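Branched-chain phosphotransacylase (Enterococcus faecalis, PDB 1YCO) probably transfers branched-chain acyl groups between coenzyme A and phosphate. Local coordinates at residues S258-S261 against K262-L266; Y228-L231 against T232-H236; E13-Q16 against L17-A21; V106-P109 against A110-F114; L73-I77 against I78-T82. All blocks are in the same frame, centred on the assembly; numbering follows the deposited sequence.

Contact 1: residues S258-S261 against K262-L266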
loop_
_atom_site.group_PDB
_atom_site.type_symbol
_atom_site.label_atom_id
_atom_site.label_comp_id
_atom_site.label_asym_id
_atom_site.label_seq_id
_atom_site.Cartn_x
_atom_site.Cartn_y
_atom_site.Cartn_z
ATOM N N SER A 258 12.316 -5.029 15.534
ATOM C CA SER A 258 12.097 -5.849 16.709
ATOM C C SER A 258 12.777 -7.198 16.528
ATOM O O SER A 258 13.125 -7.589 15.415
ATOM C CB SER A 258 10.601 -6.065 16.918
ATOM O OG SER A 258 10.030 -6.657 15.762
ATOM N N THR A 259 12.953 -7.908 17.633
ATOM C CA THR A 259 13.581 -9.211 17.599
ATOM C C THR A 259 12.772 -10.227 16.801
ATOM O O THR A 259 13.336 -11.061 16.077
ATOM C CB THR A 259 13.776 -9.749 19.005
ATOM O OG1 THR A 259 14.431 -8.755 19.800
ATOM C CG2 THR A 259 14.625 -11.019 18.967
ATOM N N GLU A 260 11.452 -10.165 16.944
ATOM C CA GLU A 260 10.557 -11.079 16.225
ATOM C C GLU A 260 10.605 -10.793 14.735
ATOM O O GLU A 260 10.456 -11.696 13.911
ATOM C CB GLU A 260 9.110 -10.935 16.719
ATOM C CG GLU A 260 8.847 -11.580 18.067
ATOM C CD GLU A 260 8.877 -13.102 18.012
ATOM O OE1 GLU A 260 8.891 -13.736 19.093
ATOM O OE2 GLU A 260 8.875 -13.665 16.894
ATOM N N SER A 261 10.817 -9.527 14.399
ATOM C CA SER A 261 10.883 -9.116 13.009
ATOM C C SER A 261 12.126 -9.707 12.347
ATOM O O SER A 261 12.043 -10.300 11.269
ATOM C CB SER A 261 10.897 -7.587 12.919
ATOM O OG SER A 261 11.084 -7.156 11.586
ATOM N N LYS A 262 13.281 -9.555 12.984
ATOM C CA LYS A 262 14.509 -10.103 12.417
ATOM C C LYS A 262 14.388 -11.619 12.334
ATOM O O LYS A 262 14.789 -12.229 11.343
ATOM C CB LYS A 262 15.715 -9.728 13.281
ATOM C CG LYS A 262 16.004 -8.244 13.321
ATOM C CD LYS A 262 16.944 -7.875 14.465
ATOM C CE LYS A 262 17.167 -6.365 14.507
ATOM N NZ LYS A 262 17.690 -5.882 15.815
ATOM N N PHE A 263 13.808 -12.216 13.371
ATOM C CA PHE A 263 13.644 -13.662 13.433
ATOM C C PHE A 263 12.823 -14.213 12.255
ATOM O O PHE A 263 13.156 -15.260 11.690
ATOM C CB PHE A 263 12.994 -14.064 14.764
ATOM C CG PHE A 263 13.002 -15.543 15.015
ATOM C CD1 PHE A 263 14.203 -16.227 15.173
ATOM C CD2 PHE A 263 11.808 -16.260 15.063
ATOM C CE1 PHE A 263 14.219 -17.611 15.370
ATOM C CE2 PHE A 263 11.808 -17.642 15.259
ATOM C CZ PHE A 263 13.015 -18.321 15.412
ATOM N N HIS A 264 11.764 -13.500 11.883
ATOM C CA HIS A 264 10.922 -13.933 10.780
ATOM C C HIS A 264 11.693 -13.978 9.458
ATOM O O HIS A 264 11.532 -14.914 8.677
ATOM C CB HIS A 264 9.694 -13.021 10.633
ATOM C CG HIS A 264 8.741 -13.090 11.788
ATOM N ND1 HIS A 264 8.512 -14.250 12.497
ATOM C CD2 HIS A 264 7.917 -12.155 12.321
ATOM C CE1 HIS A 264 7.587 -14.028 13.415
ATOM N NE2 HIS A 264 7.210 -12.767 13.329
ATOM N N SER A 265 12.523 -12.962 9.214
ATOM C CA SER A 265 13.321 -12.909 7.994
ATOM C C SER A 265 14.358 -14.025 8.029
ATOM O O SER A 265 14.570 -14.746 7.043
ATOM C CB SER A 265 14.016 -11.554 7.849
ATOM O OG SER A 265 13.057 -10.528 7.614
ATOM N N LEU A 266 14.999 -14.175 9.182
ATOM C CA LEU A 266 15.991 -15.225 9.349
ATOM C C LEU A 266 15.331 -16.587 9.112
ATOM O O LEU A 266 15.909 -17.479 8.479
ATOM C CB LEU A 266 16.593 -15.159 10.754
ATOM C CG LEU A 266 17.499 -16.320 11.157
ATOM C CD1 LEU A 266 18.519 -16.620 10.067
ATOM C CD2 LEU A 266 18.186 -15.954 12.466
#
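K262 N donates to S258 O (3.1 Å, with an N-H...O angle of 165°), closing the first turn of the C-terminal helix 259-274, and the stretch makes a compact example of how a helix start settles its polar atoms. S258 is the N-cap: its hydroxyl OG accepts from S261 N at 3.3 Å, a capping bond that supplies an acceptor before the regular ladder has begun. The ladder continues with F263 N on T259 O at 3.0 Å and H264 N on E260 O, also at 3.0 Å; S261 O receives two weak bonds, from H264 N and S265 N. The carbonyl of E260 has a second neighbour besides its amide donor. The imidazole of H264, turned beside its own backbone N (chi1 -66°), lays one face against E260 O, which sits off toward the rim with CD2 as the nearest ring atom. The E260 side chain folds back at chi2, and OE2 stops 3.7 Å from H264 CE1, the carboxylate and ring planes 45° apart. OE1, by contrast, forms a salt bridge with K20 of helix 12-24, whose ammonium also lies in a cation-pi contact with F263. S265 OG is taken up by G241 N of strand 238-244, and K262 NZ makes a weak bond to D257 O. A carboxylate this close might favour positive charge on the H264 imidazole, although the K20 salt bridge may blunt the effect.

Contact 2: residues Y228-L231 against T232-H236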
loop_
_atom_site.group_PDB
_atom_site.type_symbol
_atom_site.label_atom_id
_atom_site.label_comp_id
_atom_site.label_asym_id
_atom_site.label_seq_id
_atom_site.Cartn_x
_atom_site.Cartn_y
_atom_site.Cartn_z
ATOM N N TYR A 228 3.385 -3.703 2.663
ATOM C CA TYR A 228 4.202 -4.380 3.654
ATOM C C TYR A 228 3.927 -3.819 5.050
ATOM O O TYR A 228 3.501 -4.546 5.943
ATOM C CB TYR A 228 5.683 -4.182 3.301
ATOM C CG TYR A 228 6.675 -4.971 4.124
ATOM C CD1 TYR A 228 7.370 -6.045 3.565
ATOM C CD2 TYR A 228 6.939 -4.634 5.449
ATOM C CE1 TYR A 228 8.311 -6.762 4.308
ATOM C CE2 TYR A 228 7.874 -5.342 6.207
ATOM C CZ TYR A 228 8.560 -6.405 5.633
ATOM O OH TYR A 228 9.487 -7.111 6.381
ATOM N N LYS A 229 4.165 -2.519 5.219
ATOM C CA LYS A 229 3.982 -1.848 6.503
ATOM C C LYS A 229 2.547 -1.871 6.993
ATOM O O LYS A 229 2.286 -2.022 8.187
ATOM C CB LYS A 229 4.463 -0.393 6.423
ATOM C CG LYS A 229 5.951 -0.247 6.098
ATOM C CD LYS A 229 6.442 1.184 6.326
ATOM C CE LYS A 229 7.785 1.467 5.637
ATOM N NZ LYS A 229 8.873 0.511 6.002
ATOM N N SER A 230 1.621 -1.707 6.061
ATOM C CA SER A 230 0.220 -1.719 6.392
ATOM C C SER A 230 -0.180 -3.087 6.963
ATOM O O SER A 230 -0.975 -3.167 7.907
ATOM C CB SER A 230 -0.598 -1.392 5.146
ATOM O OG SER A 230 -1.973 -1.619 5.379
ATOM N N LEU A 231 0.383 -4.155 6.399
ATOM C CA LEU A 231 0.087 -5.509 6.854
ATOM C C LEU A 231 0.517 -5.735 8.298
ATOM O O LEU A 231 -0.237 -6.281 9.092
ATOM C CB LEU A 231 0.770 -6.542 5.949
ATOM C CG LEU A 231 0.192 -6.641 4.541
ATOM C CD1 LEU A 231 1.051 -7.563 3.675
ATOM C CD2 LEU A 231 -1.244 -7.133 4.623
ATOM N N THR A 232 1.728 -5.305 8.631
ATOM C CA THR A 232 2.234 -5.459 9.983
ATOM C C THR A 232 1.658 -4.432 10.958
ATOM O O THR A 232 1.374 -4.765 12.105
ATOM C CB THR A 232 3.788 -5.366 10.031
ATOM O OG1 THR A 232 4.215 -4.150 9.416
ATOM C CG2 THR A 232 4.420 -6.540 9.304
ATOM N N LEU A 233 1.497 -3.188 10.518
ATOM C CA LEU A 233 0.969 -2.141 11.388
ATOM C C LEU A 233 -0.512 -2.290 11.723
ATOM O O LEU A 233 -0.917 -1.944 12.827
ATOM C CB LEU A 233 1.180 -0.757 10.764
ATOM C CG LEU A 233 2.583 -0.152 10.622
ATOM C CD1 LEU A 233 2.470 1.121 9.799
ATOM C CD2 LEU A 233 3.192 0.146 11.989
ATOM N N PHE A 234 -1.315 -2.797 10.784
ATOM C CA PHE A 234 -2.751 -2.933 11.026
ATOM C C PHE A 234 -3.347 -4.297 10.705
ATOM O O PHE A 234 -4.462 -4.604 11.132
ATOM C CB PHE A 234 -3.526 -1.872 10.250
ATOM C CG PHE A 234 -2.892 -0.505 10.279
ATOM C CD1 PHE A 234 -2.198 -0.022 9.159
ATOM C CD2 PHE A 234 -3.019 0.318 11.406
ATOM C CE1 PHE A 234 -1.648 1.259 9.154
ATOM C CE2 PHE A 234 -2.474 1.603 11.419
ATOM C CZ PHE A 234 -1.784 2.083 10.286
ATOM N N GLY A 235 -2.611 -5.117 9.965
ATOM C CA GLY A 235 -3.118 -6.426 9.599
ATOM C C GLY A 235 -2.746 -7.579 10.520
ATOM O O GLY A 235 -3.290 -8.667 10.363
ATOM N N HIS A 236 -1.843 -7.352 11.475
ATOM C CA HIS A 236 -1.386 -8.398 12.415
ATOM C C HIS A 236 -0.682 -9.511 11.664
ATOM O O HIS A 236 -0.664 -10.652 12.103
ATOM C CB HIS A 236 -2.559 -9.011 13.196
ATOM C CG HIS A 236 -3.255 -8.039 14.092
ATOM N ND1 HIS A 236 -2.689 -7.572 15.257
ATOM C CD2 HIS A 236 -4.430 -7.383 13.952
ATOM C CE1 HIS A 236 -3.482 -6.660 15.794
ATOM N NE2 HIS A 236 -4.545 -6.527 15.019
#
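Between Y228 and F234 the backbone is helical, L233 N meeting K229 O at 2.7 Å, F234 N meeting S230 O at 2.9 Å and the step from T232 N to Y228 O weaker, until H236 departs with positive phi (63°). K229 O shows how one carbonyl can serve two donors. L233 N approaches it almost head-on, whereas the T232 hydroxyl, OG1, comes from above the carbonyl plane at 3.1 Å. That second bond follows from the T232 torsion (chi1 54°), which tucks OG1 between its own backbone N and carbonyl carbon and turns it back along the helix. L233 leans over the same carbonyl, with CG 3.1 Å from K229 O. This is the C-terminal turn of helix 221-234, which packs on strands 101-107 and 238-244 of the mixed sheet and faces the second subunit: Y228 lies on A104 and V239, while L231 meets V106 in its own chain and F234 of the second subunit. One turn on from S230, the F234 ring is placed so that CD1 lies 3.6 Å from S230 O and 4.1 Å from S230 OG. The hydroxyl of S230, anti to its backbone N, has its polar partner across the dimer, a hydrogen bond to S230 OG of the second subunit. Past F234, G235 N makes only weak bonds, to S230 O and L231 O, and L231 also has a backbone bond with A237.

Contact 3: residues E13-Q16 against L17-A21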
loop_
_atom_site.group_PDB
_atom_site.type_symbol
_atom_site.label_atom_id
_atom_site.label_comp_id
_atom_site.label_asym_id
_atom_site.label_seq_id
_atom_site.Cartn_x
_atom_site.Cartn_y
_atom_site.Cartn_z
ATOM N N GLU A 13 21.391 -6.014 20.345
ATOM C CA GLU A 13 20.176 -6.230 19.561
ATOM C C GLU A 13 20.335 -7.537 18.765
ATOM O O GLU A 13 19.410 -8.351 18.696
ATOM C CB GLU A 13 19.949 -5.069 18.592
ATOM C CG GLU A 13 20.054 -3.679 19.215
ATOM C CD GLU A 13 21.469 -3.125 19.196
ATOM O OE1 GLU A 13 22.139 -3.254 18.145
ATOM O OE2 GLU A 13 21.900 -2.543 20.221
ATOM N N ILE A 14 21.510 -7.734 18.170
ATOM C CA ILE A 14 21.770 -8.944 17.410
ATOM C C ILE A 14 21.872 -10.125 18.374
ATOM O O ILE A 14 21.419 -11.228 18.071
ATOM C CB ILE A 14 23.082 -8.819 16.566
ATOM C CG1 ILE A 14 22.929 -7.722 15.510
ATOM C CG2 ILE A 14 23.416 -10.141 15.900
ATOM C CD1 ILE A 14 21.772 -7.938 14.516
ATOM N N LEU A 15 22.441 -9.886 19.551
ATOM C CA LEU A 15 22.590 -10.943 20.554
ATOM C C LEU A 15 21.237 -11.547 20.931
ATOM O O LEU A 15 21.107 -12.763 21.087
ATOM C CB LEU A 15 23.261 -10.385 21.807
ATOM C CG LEU A 15 23.763 -11.441 22.787
ATOM C CD1 LEU A 15 24.902 -12.230 22.159
ATOM C CD2 LEU A 15 24.233 -10.759 24.054
ATOM N N GLN A 16 20.234 -10.687 21.079
ATOM C CA GLN A 16 18.892 -11.133 21.427
ATOM C C GLN A 16 18.346 -12.069 20.335
ATOM O O GLN A 16 17.617 -13.020 20.630
ATOM C CB GLN A 16 17.974 -9.915 21.595
ATOM C CG GLN A 16 17.002 -10.005 22.766
ATOM C CD GLN A 16 15.930 -8.918 22.725
ATOM O OE1 GLN A 16 16.239 -7.731 22.579
ATOM N NE2 GLN A 16 14.663 -9.322 22.855
ATOM N N LEU A 17 18.713 -11.794 19.082
ATOM C CA LEU A 17 18.285 -12.602 17.922
ATOM C C LEU A 17 18.932 -13.980 17.931
ATOM O O LEU A 17 18.260 -15.004 17.776
ATOM C CB LEU A 17 18.662 -11.906 16.605
ATOM C CG LEU A 17 18.417 -12.689 15.307
ATOM C CD1 LEU A 17 16.940 -13.058 15.203
ATOM C CD2 LEU A 17 18.838 -11.850 14.092
ATOM N N VAL A 18 20.249 -13.982 18.093
ATOM C CA VAL A 18 21.011 -15.219 18.128
ATOM C C VAL A 18 20.466 -16.128 19.228
ATOM O O VAL A 18 20.128 -17.292 18.980
ATOM C CB VAL A 18 22.504 -14.929 18.364
ATOM C CG1 VAL A 18 23.278 -16.232 18.469
ATOM C CG2 VAL A 18 23.044 -14.082 17.219
ATOM N N LYS A 19 20.363 -15.592 20.439
ATOM C CA LYS A 19 19.847 -16.379 21.552
ATOM C C LYS A 19 18.501 -17.009 21.186
ATOM O O LYS A 19 18.304 -18.224 21.331
ATOM C CB LYS A 19 19.702 -15.509 22.808
ATOM C CG LYS A 19 21.036 -15.090 23.400
ATOM C CD LYS A 19 20.883 -14.406 24.746
ATOM C CE LYS A 19 22.257 -14.040 25.328
ATOM N NZ LYS A 19 22.176 -13.289 26.628
ATOM N N LYS A 20 17.583 -16.180 20.699
ATOM C CA LYS A 20 16.267 -16.658 20.305
ATOM C C LYS A 20 16.382 -17.762 19.257
ATOM O O LYS A 20 15.778 -18.824 19.396
ATOM C CB LYS A 20 15.430 -15.504 19.742
ATOM C CG LYS A 20 14.017 -15.903 19.350
ATOM C CD LYS A 20 13.239 -14.703 18.824
ATOM C CE LYS A 20 11.822 -15.090 18.422
ATOM N NZ LYS A 20 11.040 -15.685 19.552
ATOM N N ALA A 21 17.172 -17.505 18.217
ATOM C CA ALA A 21 17.363 -18.466 17.139
ATOM C C ALA A 21 17.949 -19.786 17.613
ATOM O O ALA A 21 17.414 -20.849 17.301
ATOM C CB ALA A 21 18.253 -17.866 16.059
#
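L17 is the first residue of 17-21 to reach back, its N lying 2.9 Å from I14 O in a weak, strongly bent bond, while its CB rests close to the same carbonyl. V18 follows with the regular bond to that acceptor, V18 N to I14 O at 3.0 Å, so one carbonyl serves two successive amides. The two beta-branched side chains then meet obliquely through one methyl each, I14 CG2 to V18 CG2 at 4.2 Å. K19 N is the straightest donor of the series, reaching L15 O at 3.0 Å with an N-H...O angle of 174°. Its side chain starts beside its own N (chi1 -70°) and then runs extended, which lays the aliphatic part back along the helix until CE touches L15 CG at 3.9 Å; the contact is made by the lysine's methylenes. K20 N binds Q16 O at 3.2 Å, and K20 NZ forms salt bridges with E24, one turn on in the same helix, and with E260 of helix 259-274. A21 N closes the next turn on L17 O at 2.8 Å. One side of the helix, with Q16 and L17, meets T259 and K262 of helix 259-274. V18 and A21 pack instead on F31, and L15 and V18 on W46. Helix 12-24 is the connecting helix of a beta-alpha-beta crossover, linking the neighbouring parallel strands 2-7 and 29-35.

Contact 4: residues V106-P109 against A110-F114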
loop_
_atom_site.group_PDB
_atom_site.type_symbol
_atom_site.label_atom_id
_atom_site.label_comp_id
_atom_site.label_asym_id
_atom_site.label_seq_id
_atom_site.Cartn_x
_atom_site.Cartn_y
_atom_site.Cartn_z
ATOM N N VAL A 106 4.579 -13.398 3.743
ATOM C CA VAL A 106 3.536 -12.828 4.594
ATOM C C VAL A 106 2.561 -13.881 5.141
ATOM O O VAL A 106 2.021 -14.689 4.391
ATOM C CB VAL A 106 2.702 -11.781 3.818
ATOM C CG1 VAL A 106 1.776 -11.040 4.762
ATOM C CG2 VAL A 106 3.620 -10.810 3.088
ATOM N N GLU A 107 2.334 -13.856 6.450
ATOM C CA GLU A 107 1.410 -14.788 7.078
ATOM C C GLU A 107 0.302 -14.011 7.786
ATOM O O GLU A 107 0.558 -13.272 8.742
ATOM C CB GLU A 107 2.150 -15.676 8.077
ATOM C CG GLU A 107 3.121 -16.660 7.427
ATOM C CD GLU A 107 3.836 -17.561 8.435
ATOM O OE1 GLU A 107 3.138 -18.194 9.264
ATOM O OE2 GLU A 107 5.087 -17.642 8.385
ATOM N N LEU A 108 -0.927 -14.175 7.305
ATOM C CA LEU A 108 -2.077 -13.495 7.885
ATOM C C LEU A 108 -2.660 -14.254 9.077
ATOM O O LEU A 108 -2.444 -15.459 9.221
ATOM C CB LEU A 108 -3.140 -13.278 6.819
ATOM C CG LEU A 108 -2.691 -12.315 5.719
ATOM C CD1 LEU A 108 -3.765 -12.267 4.643
ATOM C CD2 LEU A 108 -2.438 -10.931 6.302
ATOM N N PRO A 109 -3.407 -13.546 9.949
ATOM C CA PRO A 109 -4.058 -14.061 11.161
ATOM C C PRO A 109 -4.570 -15.502 11.117
ATOM O O PRO A 109 -4.099 -16.356 11.879
ATOM C CB PRO A 109 -5.172 -13.053 11.393
ATOM C CG PRO A 109 -4.491 -11.785 11.045
ATOM C CD PRO A 109 -3.763 -12.129 9.755
ATOM N N ALA A 110 -5.547 -15.771 10.255
ATOM C CA ALA A 110 -6.078 -17.123 10.146
ATOM C C ALA A 110 -4.958 -18.009 9.617
ATOM O O ALA A 110 -4.138 -18.505 10.390
ATOM C CB ALA A 110 -7.279 -17.150 9.204
ATOM N N GLY A 111 -4.902 -18.197 8.302
ATOM C CA GLY A 111 -3.849 -19.026 7.734
ATOM C C GLY A 111 -3.350 -18.549 6.381
ATOM O O GLY A 111 -2.385 -19.092 5.853
ATOM N N LYS A 112 -4.018 -17.540 5.826
ATOM C CA LYS A 112 -3.667 -16.974 4.534
ATOM C C LYS A 112 -2.191 -16.596 4.443
ATOM O O LYS A 112 -1.686 -15.798 5.233
ATOM C CB LYS A 112 -4.538 -15.754 4.253
ATOM C CG LYS A 112 -5.490 -15.946 3.080
ATOM C CD LYS A 112 -4.775 -15.761 1.746
ATOM C CE LYS A 112 -5.642 -16.198 0.569
ATOM N NZ LYS A 112 -5.785 -17.692 0.468
ATOM N N THR A 113 -1.511 -17.177 3.460
ATOM C CA THR A 113 -0.102 -16.926 3.263
ATOM C C THR A 113 0.228 -16.609 1.815
ATOM O O THR A 113 -0.436 -17.083 0.894
ATOM C CB THR A 113 0.719 -18.144 3.686
ATOM O OG1 THR A 113 0.332 -18.535 5.006
ATOM C CG2 THR A 113 2.204 -17.820 3.678
ATOM N N PHE A 114 1.264 -15.802 1.617
ATOM C CA PHE A 114 1.685 -15.447 0.271
ATOM C C PHE A 114 2.990 -14.671 0.231
ATOM O O PHE A 114 3.417 -14.071 1.215
ATOM C CB PHE A 114 0.596 -14.637 -0.435
ATOM C CG PHE A 114 0.266 -13.338 0.237
ATOM C CD1 PHE A 114 1.136 -12.257 0.173
ATOM C CD2 PHE A 114 -0.942 -13.185 0.907
ATOM C CE1 PHE A 114 0.806 -11.044 0.763
ATOM C CE2 PHE A 114 -1.278 -11.974 1.500
ATOM C CZ PHE A 114 -0.405 -10.902 1.427
#
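F114 holds CG between its backbone N and carbonyl carbon (chi1 61°), which swings the ring across to the partner strand, while V106, with CG1 anti to its N, sets both methyls toward the ring: CG2 near CE1, CG1 near CZ. V106 CB lies over the ring face, 4.1 Å from the F114 centroid and 27° off the normal, a CH-pi contact. L108 adds a second apolar touch, CD1 to F114 CE2 at 4.0 Å, and runs alongside K112, with CD1 3.6 Å from K112 CB. Between the strands the backbone forms a hydrogen-bonded antiparallel pair: V106 N to F114 O at 2.9 Å and F114 N to V106 O at 3.1 Å. The ladder of this beta hairpin, strands 101-107 and 113-117, ends at L108 N and K112 O, 2.7 Å apart. E107 and T113, a non-hydrogen-bonded pair, project together on the other face. In the turn, T113 OG1 donates to G111 O at 2.9 Å. L108 also packs on F234 of the second subunit. The side chains of V106, L108 and F114 thus meet through carbon alone, whereas the carbon touch of E107 CG and T113 CG2 leaves carboxylate and hydroxyl to other partners, K238 (a long, weak ion pair) and G111 O.

Contact 5: residues L73-I77 against I78-T82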
loop_
_atom_site.group_PDB
_atom_site.type_symbol
_atom_site.label_atom_id
_atom_site.label_comp_id
_atom_site.label_asym_id
_atom_site.label_seq_id
_atom_site.Cartn_x
_atom_site.Cartn_y
_atom_site.Cartn_z
ATOM N N LEU A 73 23.514 -14.694 4.607
ATOM C CA LEU A 73 24.182 -13.459 4.957
ATOM C C LEU A 73 23.164 -12.580 5.685
ATOM O O LEU A 73 22.008 -12.487 5.267
ATOM C CB LEU A 73 24.675 -12.752 3.694
ATOM C CG LEU A 73 25.456 -11.456 3.922
ATOM C CD1 LEU A 73 26.723 -11.765 4.715
ATOM C CD2 LEU A 73 25.801 -10.828 2.593
ATOM N N LEU A 74 23.597 -11.946 6.770
ATOM C CA LEU A 74 22.715 -11.096 7.551
ATOM C C LEU A 74 23.387 -9.776 7.922
ATOM O O LEU A 74 24.475 -9.756 8.498
ATOM C CB LEU A 74 22.269 -11.841 8.812
ATOM C CG LEU A 74 21.212 -11.201 9.716
ATOM C CD1 LEU A 74 20.438 -12.297 10.446
ATOM C CD2 LEU A 74 21.880 -10.254 10.717
ATOM N N LYS A 75 22.723 -8.676 7.587
ATOM C CA LYS A 75 23.245 -7.346 7.858
ATOM C C LYS A 75 22.919 -6.826 9.253
ATOM O O LYS A 75 21.781 -6.429 9.528
ATOM C CB LYS A 75 22.708 -6.352 6.827
ATOM C CG LYS A 75 23.290 -4.956 6.973
ATOM C CD LYS A 75 22.595 -3.961 6.072
ATOM C CE LYS A 75 21.439 -3.288 6.779
ATOM N NZ LYS A 75 21.907 -2.430 7.908
ATOM N N GLY A 76 23.923 -6.826 10.127
ATOM C CA GLY A 76 23.739 -6.321 11.478
ATOM C C GLY A 76 23.766 -4.805 11.414
ATOM O O GLY A 76 23.011 -4.210 10.648
ATOM N N ILE A 77 24.636 -4.173 12.200
ATOM C CA ILE A 77 24.738 -2.712 12.186
ATOM C C ILE A 77 25.870 -2.271 11.250
ATOM O O ILE A 77 27.042 -2.321 11.608
ATOM C CB ILE A 77 24.979 -2.158 13.606
ATOM C CG1 ILE A 77 23.775 -2.478 14.488
ATOM C CG2 ILE A 77 25.194 -0.642 13.555
ATOM C CD1 ILE A 77 23.904 -1.961 15.908
ATOM N N ILE A 78 25.499 -1.848 10.046
ATOM C CA ILE A 78 26.458 -1.412 9.039
ATOM C C ILE A 78 25.688 -0.809 7.867
ATOM O O ILE A 78 24.584 -1.256 7.556
ATOM C CB ILE A 78 27.317 -2.609 8.527
ATOM C CG1 ILE A 78 28.231 -2.154 7.388
ATOM C CG2 ILE A 78 26.405 -3.736 8.048
ATOM C CD1 ILE A 78 29.186 -3.233 6.908
ATOM N N GLN A 79 26.262 0.205 7.224
ATOM C CA GLN A 79 25.603 0.843 6.090
ATOM C C GLN A 79 25.249 -0.181 5.012
ATOM O O GLN A 79 26.079 -0.996 4.602
ATOM C CB GLN A 79 26.495 1.932 5.489
ATOM C CG GLN A 79 26.980 2.959 6.494
ATOM C CD GLN A 79 28.120 2.431 7.357
ATOM O OE1 GLN A 79 28.398 2.963 8.441
ATOM N NE2 GLN A 79 28.795 1.384 6.874
ATOM N N THR A 80 24.002 -0.126 4.561
ATOM C CA THR A 80 23.503 -1.031 3.537
ATOM C C THR A 80 24.311 -0.886 2.247
ATOM O O THR A 80 24.655 -1.873 1.592
ATOM C CB THR A 80 22.011 -0.740 3.256
ATOM O OG1 THR A 80 21.299 -0.726 4.498
ATOM C CG2 THR A 80 21.403 -1.803 2.344
ATOM N N HIS A 81 24.616 0.355 1.889
ATOM C CA HIS A 81 25.388 0.626 0.686
ATOM C C HIS A 81 26.763 -0.059 0.776
ATOM O O HIS A 81 27.240 -0.650 -0.198
ATOM C CB HIS A 81 25.552 2.138 0.516
ATOM C CG HIS A 81 26.299 2.533 -0.717
ATOM N ND1 HIS A 81 26.927 3.753 -0.849
ATOM C CD2 HIS A 81 26.525 1.867 -1.875
ATOM C CE1 HIS A 81 27.511 3.820 -2.032
ATOM N NE2 HIS A 81 27.282 2.689 -2.675
ATOM N N THR A 82 27.384 0.018 1.953
ATOM C CA THR A 82 28.698 -0.586 2.193
ATOM C C THR A 82 28.699 -2.092 1.945
ATOM O O THR A 82 29.551 -2.600 1.219
ATOM C CB THR A 82 29.173 -0.365 3.650
ATOM O OG1 THR A 82 29.248 1.035 3.935
ATOM C CG2 THR A 82 30.542 -0.990 3.864
#
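K75 NZ donates to I78 O at 2.9 Å, lying in the plane of that carbonyl, and weakly to G76 O at 3.4 Å, with a further weak bond to T253 O. The setting is the C-terminal end of strand 72-75 and the turn into helix 80-87, within an open parallel alpha/beta sheet. Strand 72-75 is bonded on one side to strand 2-7, through L74, and on the other to strand 250-252, through L73 and K75. The lysine curls into the turn that follows its own strand, an example of a side chain bonding to the backbone of its own loop. The chain leaves with CG anti to the backbone N (chi1 -176°), then bends sharply at chi3 and chi4 so that the ammonium returns over the loop it has just started. On the way its methylenes are packed: CG meets I78 CG2 at 3.5 Å, the two side chains slanting past one another, and CE lies 3.4 Å from T80 OG1, where the K75 and T80 side chains cross at about a right angle. I78, a buried residue, also packs on A7 of strand 2-7 and A58 of helix 54-66, whereas I77 turns to Q11, E13 and R255. Beyond the turn Q79 occupies the N-cap of helix 80-87, and its side-chain NE2 donates forward to T82 OG1 at 3.0 Å, the hydroxyl tilted 29° out of the Q79 amide plane.

Followed from the N terminus, the contacts come strictly in series, none nesting within or crossing another. Contact 3 lies in helix 12-24 of the parallel sheet's crossover; contact 5 closes the turn from strand 72-75 to helix 80-87; contact 4 closes a hairpin in the mixed sheet, about 29 Å from contact 5 between centres and on the opposite side of the chain's centre. Contact 2 ends helix 221-234, and contact 1 opens helix 259-274. In space they join into two groups: contact 3 touches both contact 5, where L17 meets L74, and contact 1, whereas contact 2 packs on contact 4 through G235 and P109. Contacts 1 and 2 come near without touching.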